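Local structure of cytokinin riboside 5'-monophosphate phosphoribohydrolase (Corynebacterium glutamicum, 5ZBL) at residues V15-A20 / I111-G116; F70-E75 / H97-R102; Q136-L141 / K183-W188. The protein belongs to the SLOG clan of Rossmann-like alpha/beta proteins, related to the family of possible lysine decarboxylases, and is seen as an assembly of two copies. All blocks are in the same frame, centred on the assembly; numbering follows the deposited sequence.

Interaction 1: V15-A20 / I111-G116; sequences VFTGSA and IAMPGG. With PO4 (phosphate ion), chain G.
Phe16 and Ile111 are joined by a 2.8 Å backbone bond from Phe16 N to Ile111 O, and a second one, Met113 N to Phe16 O at 2.9 Å, completes a short parallel ladder. Both N-H groups point almost straight at their acceptors (173° and 168°), as expected of regular strand pairing. Beyond the ladder the two segments remain bonded: Pro114 O takes two donors from 15-20, Thr17 OG1 at 2.9 Å and Gly18 N at 3.1 Å, the latter on a lone pair in the carbonyl plane. The threonine hydroxyl can share this oxygen because it stands opposite the backbone N about the CA-CB bond (chi1 -169°).

Strands 12-16 and 110-112 are central neighbours in the parallel Rossmann-like sheet. Pro114, Gly115 and Gly116 begin the PGGxGTxxE sequence characteristic of LOG-like proteins, with Gly116 at the N-cap of helix 117-130. Gly18 and Gly115 approach to 3.6 Å between their CA atoms, a close passage of two glycine backbones.

Apolar packing occupies both faces of the sheet. On one, Val15 CG1 lies 3.9 Å from Met113 CG, and the bent methionine brings its CE near Thr17 CB; on the other, the Phe16 ring presents an edge to Ala112 CB.

The phosphate, probably from the crystallisation liquor, bridges the two loop ends. Ser19 donates to its O1 through N, at 3.1 Å, and through OG, whereas Gly116 N reaches O3 weakly. Gly118 N and Thr119 OG1 add further bonds.

Interaction 2: F70-E75 / H97-R102; sequences FGVITE and HIRKRR
Arg99 NE donates a 2.7 Å hydrogen bond to the backbone carbonyl Val72 O, the one hydrogen bond between the two segments. It belongs to the Rossmann-like layering of this protein: helix 96-106, which leads from the edge strand 89-93 across to strand 110-112, packs on strand 69-74. Their local axes run nearly antiparallel and approach to 7.8 Å.

The bond is close to straight, 166° at the hydrogen. Val72 O lies at the edge of the guanidinium group and only slightly out of its plane, although seen from the carbonyl the donor is tilted 28° from the peptide plane. An extended chain from CG to NE carries the group across the strand, so that NE meets the carbonyl. The far end of the arginine is held as well, since NH2 bonds to Gly48 O in the glycine-rich segment after strand 44-47. Two carbonyls, one on strand 69-74 and one in the loop after strand 44-47, thus restrain the rotation of one guanidinium group.

Beneath the polar bond is an aliphatic layer. Val72 and Arg99 run past each other in opposite directions, with Val72 CG1 3.7 Å from Arg99 CG and equally close to the helix carbonyl Arg99 O. One turn further on, Arg102 turns its NH1 away to a salt bridge with Glu91 and contributes only CB to the contact, 3.9 Å from Val72 CG1. At the other end Thr74, the N-cap of helix 75-79, divides its work: OG1 bonds to Leu77 N, and CG2 crosses the arginine chain at about a right angle, 4.1 Å from Arg99 CB.

Interaction 3: Q136-L141 / K183-W188; sequences QKPVAL and KAMQTW
The last helix of the Rossmann-like fold, 178-186, packs with the residues after it against strand 139-142 and the loop leading into that strand. Pro138 and Trp188 form the centre of this contact. The proline ring lies over one face of the indole: Pro138 CB is 3.8 Å from the centroid of the five-membered ring and 15° off its normal, which meets the geometry of a CH-pi interaction. Pro138 CD continues the cover over the benzene half, 3.6 Å from Trp188 CE3. The indole reaches this place because its CG points opposite the backbone N (chi1 -179°), which directs the ring from the end of the helix back to the strand. At its far rim the carbonyl oxygen of Gln136 sits near the ring plane, 3.5 Å from Trp188 CZ3, while NE1 makes a weak hydrogen bond to Cys171 O.

Closer to the sheet, Met185 comes up to Ala140, with SD 3.7 Å from Ala140 CB. Its CG also lies within 4.4 Å of Pro138 CB, and Ile111, Ile173 and Leu10 also touch the same side chain.

Within 183-188, Lys183 O accepts from Thr187 N at 3.1 Å and from Thr187 OG1 at 3.3 Å, the two donors arriving from opposite faces of the carbonyl plane.

No hydrogen bond crosses between 136-141 and 183-188. Their association therefore rests on fitted apolar surfaces and on the CH-pi contact, in which the slightly positive C-H groups of proline meet the electron-rich face of tryptophan.

How the interactions relate
From the N terminus, strand 12-16 is laid down first, and its partner 111-116 arrives 91 residues later, so interaction 1 closes the longest loop. Interaction 2 falls entirely within that loop, joining strand 69-74 to helix 96-106, the helix that leads directly into strand 110-112. Interaction 3 follows in series, returning the C-terminal helix to strand 139-142; none of the loops cross. All three reach one parallel sheet. Interactions 1 and 3 meet through neighbouring strands, where Ala112 N lies 2.9 Å from Ala140 O, a probable hydrogen bond, whereas interactions 2 and 3 lie on opposite sides of the chain's centre, about 22 Å apart between their centres.

Interaction 1: V15-A20 / I111-G116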
loop_
_atom_site.group_PDB
_atom_site.type_symbol
_atom_site.label_atom_id
_atom_site.label_comp_id
_atom_site.label_asym_id
_atom_site.label_seq_id
_atom_site.Cartn_x
_atom_site.Cartn_y
_atom_site.Cartn_z
ATOM N N VAL A 15 9.560 2.355 -11.570
ATOM C CA VAL A 15 10.305 1.998 -10.376
ATOM C C VAL A 15 9.779 2.669 -9.123
ATOM O O VAL A 15 9.599 3.877 -9.103
ATOM C CB VAL A 15 11.798 2.258 -10.536
ATOM C CG1 VAL A 15 12.542 1.877 -9.259
ATOM C CG2 VAL A 15 12.319 1.401 -11.684
ATOM N N PHE A 16 9.494 1.877 -8.095
ATOM C CA PHE A 16 9.069 2.444 -6.803
ATOM C C PHE A 16 10.262 2.341 -5.859
ATOM O O PHE A 16 10.830 1.229 -5.712
ATOM C CB PHE A 16 7.913 1.638 -6.194
ATOM C CG PHE A 16 6.735 1.427 -7.109
ATOM C CD1 PHE A 16 6.227 2.458 -7.885
ATOM C CD2 PHE A 16 6.063 0.208 -7.113
ATOM C CE1 PHE A 16 5.121 2.259 -8.708
ATOM C CE2 PHE A 16 4.924 0.021 -7.912
ATOM C CZ PHE A 16 4.466 1.035 -8.717
ATOM N N THR A 17 10.621 3.439 -5.203
ATOM C CA THR A 17 11.713 3.388 -4.253
ATOM C C THR A 17 11.718 4.550 -3.259
ATOM O O THR A 17 11.035 5.529 -3.415
ATOM C CB THR A 17 13.043 3.323 -5.009
ATOM O OG1 THR A 17 14.124 3.019 -4.117
ATOM C CG2 THR A 17 13.315 4.622 -5.777
ATOM N N GLY A 18 12.476 4.405 -2.192
ATOM C CA GLY A 18 12.486 5.428 -1.131
ATOM C C GLY A 18 12.916 6.848 -1.469
ATOM O O GLY A 18 13.751 7.083 -2.360
ATOM N N SER A 19 12.366 7.803 -0.730
ATOM C CA SER A 19 12.905 9.181 -0.753
ATOM C C SER A 19 13.956 9.336 0.334
ATOM O O SER A 19 14.410 10.448 0.576
ATOM C CB SER A 19 11.809 10.213 -0.543
ATOM O OG SER A 19 11.137 9.875 0.647
ATOM N N ALA A 20 14.313 8.243 1.009
ATOM C CA ALA A 20 15.519 8.186 1.829
ATOM C C ALA A 20 16.565 7.308 1.091
ATOM O O ALA A 20 16.227 6.510 0.221
ATOM C CB ALA A 20 15.207 7.618 3.201
ATOM N N ILE A 111 9.136 -2.425 -10.754
ATOM C CA ILE A 111 10.168 -2.853 -9.828
ATOM C C ILE A 111 9.998 -2.055 -8.525
ATOM O O ILE A 111 9.852 -0.833 -8.530
ATOM C CB ILE A 111 11.552 -2.575 -10.379
ATOM C CG1 ILE A 111 11.778 -3.354 -11.687
ATOM C CG2 ILE A 111 12.661 -3.021 -9.427
ATOM C CD1 ILE A 111 13.061 -2.914 -12.396
ATOM N N ALA A 112 10.016 -2.772 -7.404
ATOM C CA ALA A 112 10.002 -2.143 -6.116
ATOM C C ALA A 112 11.391 -2.403 -5.510
ATOM O O ALA A 112 11.812 -3.571 -5.360
ATOM C CB ALA A 112 8.865 -2.671 -5.246
ATOM N N MET A 113 12.093 -1.298 -5.258
ATOM C CA MET A 113 13.377 -1.304 -4.607
ATOM C C MET A 113 13.123 -0.972 -3.140
ATOM O O MET A 113 12.037 -0.557 -2.771
ATOM C CB MET A 113 14.283 -0.244 -5.231
ATOM C CG MET A 113 14.464 -0.336 -6.751
ATOM S SD MET A 113 15.997 0.443 -7.358
ATOM C CE MET A 113 15.991 2.012 -6.510
ATOM N N PRO A 114 14.151 -1.098 -2.299
ATOM C CA PRO A 114 13.967 -0.658 -0.932
ATOM C C PRO A 114 13.378 0.744 -0.830
ATOM O O PRO A 114 13.642 1.612 -1.667
ATOM C CB PRO A 114 15.386 -0.657 -0.383
ATOM C CG PRO A 114 16.024 -1.793 -1.132
ATOM C CD PRO A 114 15.492 -1.666 -2.518
ATOM N N GLY A 115 12.577 0.939 0.203
ATOM C CA GLY A 115 11.940 2.212 0.456
ATOM C C GLY A 115 11.032 2.067 1.634
ATOM O O GLY A 115 10.989 1.023 2.269
ATOM N N GLY A 116 10.308 3.142 1.896
ATOM C CA GLY A 116 9.393 3.257 2.999
ATOM C C GLY A 116 7.954 2.960 2.640
ATOM O O GLY A 116 7.664 2.152 1.739
HETATM P P PO4 G . 8.741 6.441 0.620
HETATM O O1 PO4 G . 10.063 6.920 1.145
HETATM O O2 PO4 G . 8.241 7.433 -0.409
HETATM O O3 PO4 G . 8.921 5.108 -0.065
HETATM O O4 PO4 G . 7.801 6.354 1.773
#

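Interaction 2: F70-E75 / H97-R102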
loop_
_atom_site.group_PDB
_atom_site.type_symbol
_atom_site.label_atom_id
_atom_site.label_comp_id
_atom_site.label_asym_id
_atom_site.label_seq_id
_atom_site.Cartn_x
_atom_site.Cartn_y
_atom_site.Cartn_z
ATOM N N PHE A 70 11.700 9.231 -17.141
ATOM C CA PHE A 70 10.413 9.949 -17.055
ATOM C C PHE A 70 9.840 9.996 -15.652
ATOM O O PHE A 70 9.631 8.976 -15.002
ATOM C CB PHE A 70 9.413 9.315 -18.008
ATOM C CG PHE A 70 9.899 9.318 -19.417
ATOM C CD1 PHE A 70 9.703 10.440 -20.231
ATOM C CD2 PHE A 70 10.596 8.238 -19.927
ATOM C CE1 PHE A 70 10.161 10.465 -21.544
ATOM C CE2 PHE A 70 11.053 8.259 -21.247
ATOM C CZ PHE A 70 10.835 9.377 -22.045
ATOM N N GLY A 71 9.575 11.202 -15.194
ATOM C CA GLY A 71 8.998 11.429 -13.864
ATOM C C GLY A 71 7.531 11.822 -13.969
ATOM O O GLY A 71 7.133 12.474 -14.931
ATOM N N VAL A 72 6.754 11.425 -12.960
ATOM C CA VAL A 72 5.337 11.759 -12.797
ATOM C C VAL A 72 5.152 12.219 -11.327
ATOM O O VAL A 72 5.343 11.453 -10.388
ATOM C CB VAL A 72 4.405 10.573 -13.153
ATOM C CG1 VAL A 72 2.940 10.998 -13.190
ATOM C CG2 VAL A 72 4.778 10.008 -14.504
ATOM N N ILE A 73 4.783 13.492 -11.174
ATOM C CA ILE A 73 4.679 14.171 -9.909
ATOM C C ILE A 73 3.384 14.965 -9.893
ATOM O O ILE A 73 2.754 15.127 -10.922
ATOM C CB ILE A 73 5.922 15.065 -9.741
ATOM C CG1 ILE A 73 6.117 15.471 -8.284
ATOM C CG2 ILE A 73 5.863 16.289 -10.653
ATOM C CD1 ILE A 73 7.525 15.955 -8.000
ATOM N N THR A 74 2.955 15.430 -8.720
ATOM C CA THR A 74 1.723 16.258 -8.579
ATOM C C THR A 74 2.085 17.694 -8.344
ATOM O O THR A 74 3.208 17.973 -7.925
ATOM C CB THR A 74 0.912 15.843 -7.362
ATOM O OG1 THR A 74 1.704 16.066 -6.179
ATOM C CG2 THR A 74 0.520 14.364 -7.432
ATOM N N GLU A 75 1.131 18.605 -8.581
ATOM C CA GLU A 75 1.310 20.024 -8.213
ATOM C C GLU A 75 1.706 20.191 -6.754
ATOM O O GLU A 75 2.629 20.952 -6.471
ATOM C CB GLU A 75 0.058 20.887 -8.506
ATOM C CG GLU A 75 0.215 21.827 -9.686
ATOM C CD GLU A 75 1.236 22.914 -9.457
ATOM O OE1 GLU A 75 0.924 23.915 -8.785
ATOM O OE2 GLU A 75 2.356 22.772 -9.966
ATOM N N HIS A 97 -3.822 10.298 -7.294
ATOM C CA HIS A 97 -4.521 9.263 -8.053
ATOM C C HIS A 97 -3.986 9.194 -9.480
ATOM O O HIS A 97 -3.560 8.140 -9.958
ATOM C CB HIS A 97 -6.021 9.617 -8.097
ATOM C CG HIS A 97 -6.911 8.552 -8.676
ATOM N ND1 HIS A 97 -7.973 8.848 -9.507
ATOM C CD2 HIS A 97 -6.938 7.213 -8.501
ATOM C CE1 HIS A 97 -8.616 7.737 -9.821
ATOM N NE2 HIS A 97 -8.008 6.730 -9.223
ATOM N N ILE A 98 -4.028 10.349 -10.148
ATOM C CA ILE A 98 -3.668 10.467 -11.536
ATOM C C ILE A 98 -2.177 10.116 -11.596
ATOM O O ILE A 98 -1.752 9.332 -12.468
ATOM C CB ILE A 98 -4.046 11.864 -12.111
ATOM C CG1 ILE A 98 -5.580 12.026 -12.130
ATOM C CG2 ILE A 98 -3.555 12.032 -13.548
ATOM C CD1 ILE A 98 -6.050 13.461 -12.312
ATOM N N ARG A 99 -1.390 10.584 -10.623
ATOM C CA ARG A 99 0.024 10.239 -10.678
ATOM C C ARG A 99 0.259 8.701 -10.814
ATOM O O ARG A 99 0.983 8.247 -11.709
ATOM C CB ARG A 99 0.723 10.792 -9.482
ATOM C CG ARG A 99 2.209 10.715 -9.567
ATOM C CD ARG A 99 2.700 10.641 -8.185
ATOM N NE ARG A 99 4.096 10.915 -8.041
ATOM C CZ ARG A 99 4.726 10.754 -6.886
ATOM N NH1 ARG A 99 4.061 10.285 -5.813
ATOM N NH2 ARG A 99 6.028 11.058 -6.809
ATOM N N LYS A 100 -0.419 7.917 -9.982
ATOM C CA LYS A 100 -0.229 6.466 -9.941
ATOM C C LYS A 100 -0.803 5.788 -11.165
ATOM O O LYS A 100 -0.181 4.871 -11.716
ATOM C CB LYS A 100 -0.921 5.846 -8.757
ATOM C CG LYS A 100 -0.502 6.348 -7.417
ATOM C CD LYS A 100 -1.207 5.484 -6.387
ATOM C CE LYS A 100 -1.460 6.168 -5.079
ATOM N NZ LYS A 100 -2.173 5.182 -4.214
ATOM N N ARG A 101 -1.968 6.228 -11.604
ATOM C CA ARG A 101 -2.466 5.735 -12.883
ATOM C C ARG A 101 -1.448 5.962 -14.043
ATOM O O ARG A 101 -1.195 5.050 -14.836
ATOM C CB ARG A 101 -3.808 6.354 -13.188
ATOM C CG ARG A 101 -4.537 5.738 -14.371
ATOM C CD ARG A 101 -5.601 6.697 -14.904
ATOM N NE ARG A 101 -6.818 6.700 -14.092
ATOM C CZ ARG A 101 -7.773 5.776 -14.140
ATOM N NH1 ARG A 101 -7.679 4.733 -14.955
ATOM N NH2 ARG A 101 -8.839 5.892 -13.350
ATOM N N ARG A 102 -0.843 7.150 -14.114
ATOM C CA ARG A 102 0.074 7.471 -15.190
ATOM C C ARG A 102 1.387 6.681 -15.171
ATOM O O ARG A 102 1.885 6.242 -16.241
ATOM C CB ARG A 102 0.386 8.971 -15.267
ATOM C CG ARG A 102 -0.460 9.720 -16.269
ATOM C CD ARG A 102 -0.276 9.226 -17.711
ATOM N NE ARG A 102 0.701 9.997 -18.452
ATOM C CZ ARG A 102 0.928 9.856 -19.754
ATOM N NH1 ARG A 102 1.837 10.626 -20.340
ATOM N NH2 ARG A 102 0.265 8.954 -20.481
#

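Interaction 3: Q136-L141 / K183-W188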
loop_
_atom_site.group_PDB
_atom_site.type_symbol
_atom_site.label_atom_id
_atom_site.label_comp_id
_atom_site.label_asym_id
_atom_site.label_seq_id
_atom_site.Cartn_x
_atom_site.Cartn_y
_atom_site.Cartn_z
ATOM N N GLN A 136 -1.808 -6.796 -16.716
ATOM C CA GLN A 136 -1.017 -7.987 -16.415
ATOM C C GLN A 136 0.418 -7.761 -16.880
ATOM O O GLN A 136 0.812 -8.151 -17.979
ATOM C CB GLN A 136 -1.657 -9.267 -16.970
ATOM C CG GLN A 136 -2.827 -9.772 -16.103
ATOM C CD GLN A 136 -2.793 -11.274 -15.805
ATOM O OE1 GLN A 136 -2.557 -12.097 -16.697
ATOM N NE2 GLN A 136 -3.048 -11.634 -14.543
ATOM N N LYS A 137 1.176 -7.116 -15.992
ATOM C CA LYS A 137 2.531 -6.702 -16.222
ATOM C C LYS A 137 3.366 -7.299 -15.103
ATOM O O LYS A 137 2.908 -7.381 -13.989
ATOM C CB LYS A 137 2.627 -5.173 -16.191
ATOM C CG LYS A 137 1.893 -4.463 -17.330
ATOM C CD LYS A 137 1.869 -2.944 -17.125
ATOM C CE LYS A 137 1.325 -2.211 -18.357
ATOM N NZ LYS A 137 1.230 -0.746 -18.114
ATOM N N PRO A 138 4.604 -7.702 -15.387
ATOM C CA PRO A 138 5.437 -8.295 -14.323
ATOM C C PRO A 138 5.724 -7.314 -13.192
ATOM O O PRO A 138 5.929 -6.132 -13.447
ATOM C CB PRO A 138 6.736 -8.650 -15.034
ATOM C CG PRO A 138 6.746 -7.818 -16.272
ATOM C CD PRO A 138 5.323 -7.562 -16.671
ATOM N N VAL A 139 5.667 -7.818 -11.965
ATOM C CA VAL A 139 6.037 -7.045 -10.755
ATOM C C VAL A 139 7.238 -7.749 -10.147
ATOM O O VAL A 139 7.221 -8.971 -9.967
ATOM C CB VAL A 139 4.902 -6.987 -9.764
ATOM C CG1 VAL A 139 5.281 -6.162 -8.529
ATOM C CG2 VAL A 139 3.681 -6.414 -10.453
ATOM N N ALA A 140 8.302 -6.988 -9.904
ATOM C CA ALA A 140 9.545 -7.558 -9.406
ATOM C C ALA A 140 9.988 -6.861 -8.131
ATOM O O ALA A 140 9.925 -5.637 -8.029
ATOM C CB ALA A 140 10.623 -7.449 -10.452
ATOM N N LEU A 141 10.442 -7.653 -7.167
ATOM C CA LEU A 141 11.010 -7.139 -5.933
ATOM C C LEU A 141 12.530 -7.248 -6.022
ATOM O O LEU A 141 13.074 -8.333 -6.125
ATOM C CB LEU A 141 10.476 -7.924 -4.744
ATOM C CG LEU A 141 8.971 -8.071 -4.602
ATOM C CD1 LEU A 141 8.686 -8.829 -3.311
ATOM C CD2 LEU A 141 8.297 -6.711 -4.613
ATOM N N LYS A 183 16.161 -9.857 -16.549
ATOM C CA LYS A 183 15.984 -11.052 -17.390
ATOM C C LYS A 183 14.653 -11.712 -17.133
ATOM O O LYS A 183 13.945 -12.059 -18.069
ATOM C CB LYS A 183 17.096 -12.070 -17.172
ATOM C CG LYS A 183 16.988 -13.318 -18.034
ATOM C CD LYS A 183 18.348 -13.966 -18.256
ATOM C CE LYS A 183 18.290 -14.991 -19.382
ATOM N NZ LYS A 183 18.143 -16.378 -18.867
ATOM N N ALA A 184 14.303 -11.873 -15.861
ATOM C CA ALA A 184 13.021 -12.485 -15.515
ATOM C C ALA A 184 11.822 -11.649 -16.008
ATOM O O ALA A 184 10.820 -12.236 -16.411
ATOM C CB ALA A 184 12.931 -12.754 -14.015
ATOM N N MET A 185 11.925 -10.310 -15.935
ATOM C CA MET A 185 10.884 -9.388 -16.413
ATOM C C MET A 185 10.785 -9.398 -17.975
ATOM O O MET A 185 9.700 -9.238 -18.525
ATOM C CB MET A 185 11.126 -7.935 -15.897
ATOM C CG MET A 185 10.950 -7.692 -14.385
ATOM S SD MET A 185 11.361 -6.003 -13.828
ATOM C CE MET A 185 9.879 -5.202 -14.402
ATOM N N GLN A 186 11.901 -9.595 -18.672
ATOM C CA GLN A 186 11.916 -9.672 -20.158
ATOM C C GLN A 186 11.251 -10.933 -20.701
ATOM O O GLN A 186 10.476 -10.864 -21.675
ATOM C CB GLN A 186 13.347 -9.567 -20.699
ATOM C CG GLN A 186 13.943 -8.173 -20.605
ATOM C CD GLN A 186 15.410 -8.120 -21.030
ATOM O OE1 GLN A 186 16.257 -8.878 -20.544
ATOM N NE2 GLN A 186 15.721 -7.193 -21.919
ATOM N N THR A 187 11.521 -12.068 -20.053
ATOM C CA THR A 187 11.005 -13.400 -20.467
ATOM C C THR A 187 9.670 -13.791 -19.830
ATOM O O THR A 187 9.130 -14.857 -20.122
ATOM C CB THR A 187 12.059 -14.535 -20.219
ATOM O OG1 THR A 187 12.270 -14.768 -18.805
ATOM C CG2 THR A 187 13.384 -14.161 -20.893
ATOM N N TRP A 188 9.122 -12.917 -18.990
ATOM C CA TRP A 188 7.858 -13.179 -18.284
ATOM C C TRP A 188 6.621 -13.157 -19.208
ATOM O O TRP A 188 6.553 -12.367 -20.157
ATOM C CB TRP A 188 7.720 -12.129 -17.181
ATOM C CG TRP A 188 6.553 -12.203 -16.329
ATOM C CD1 TRP A 188 6.484 -12.742 -15.089
ATOM C CD2 TRP A 188 5.263 -11.639 -16.602
ATOM N NE1 TRP A 188 5.209 -12.587 -14.576
ATOM C CE2 TRP A 188 4.446 -11.909 -15.491
ATOM C CE3 TRP A 188 4.723 -10.934 -17.680
ATOM C CZ2 TRP A 188 3.119 -11.494 -15.426
ATOM C CZ3 TRP A 188 3.394 -10.519 -17.611
ATOM C CH2 TRP A 188 2.615 -10.801 -16.501
#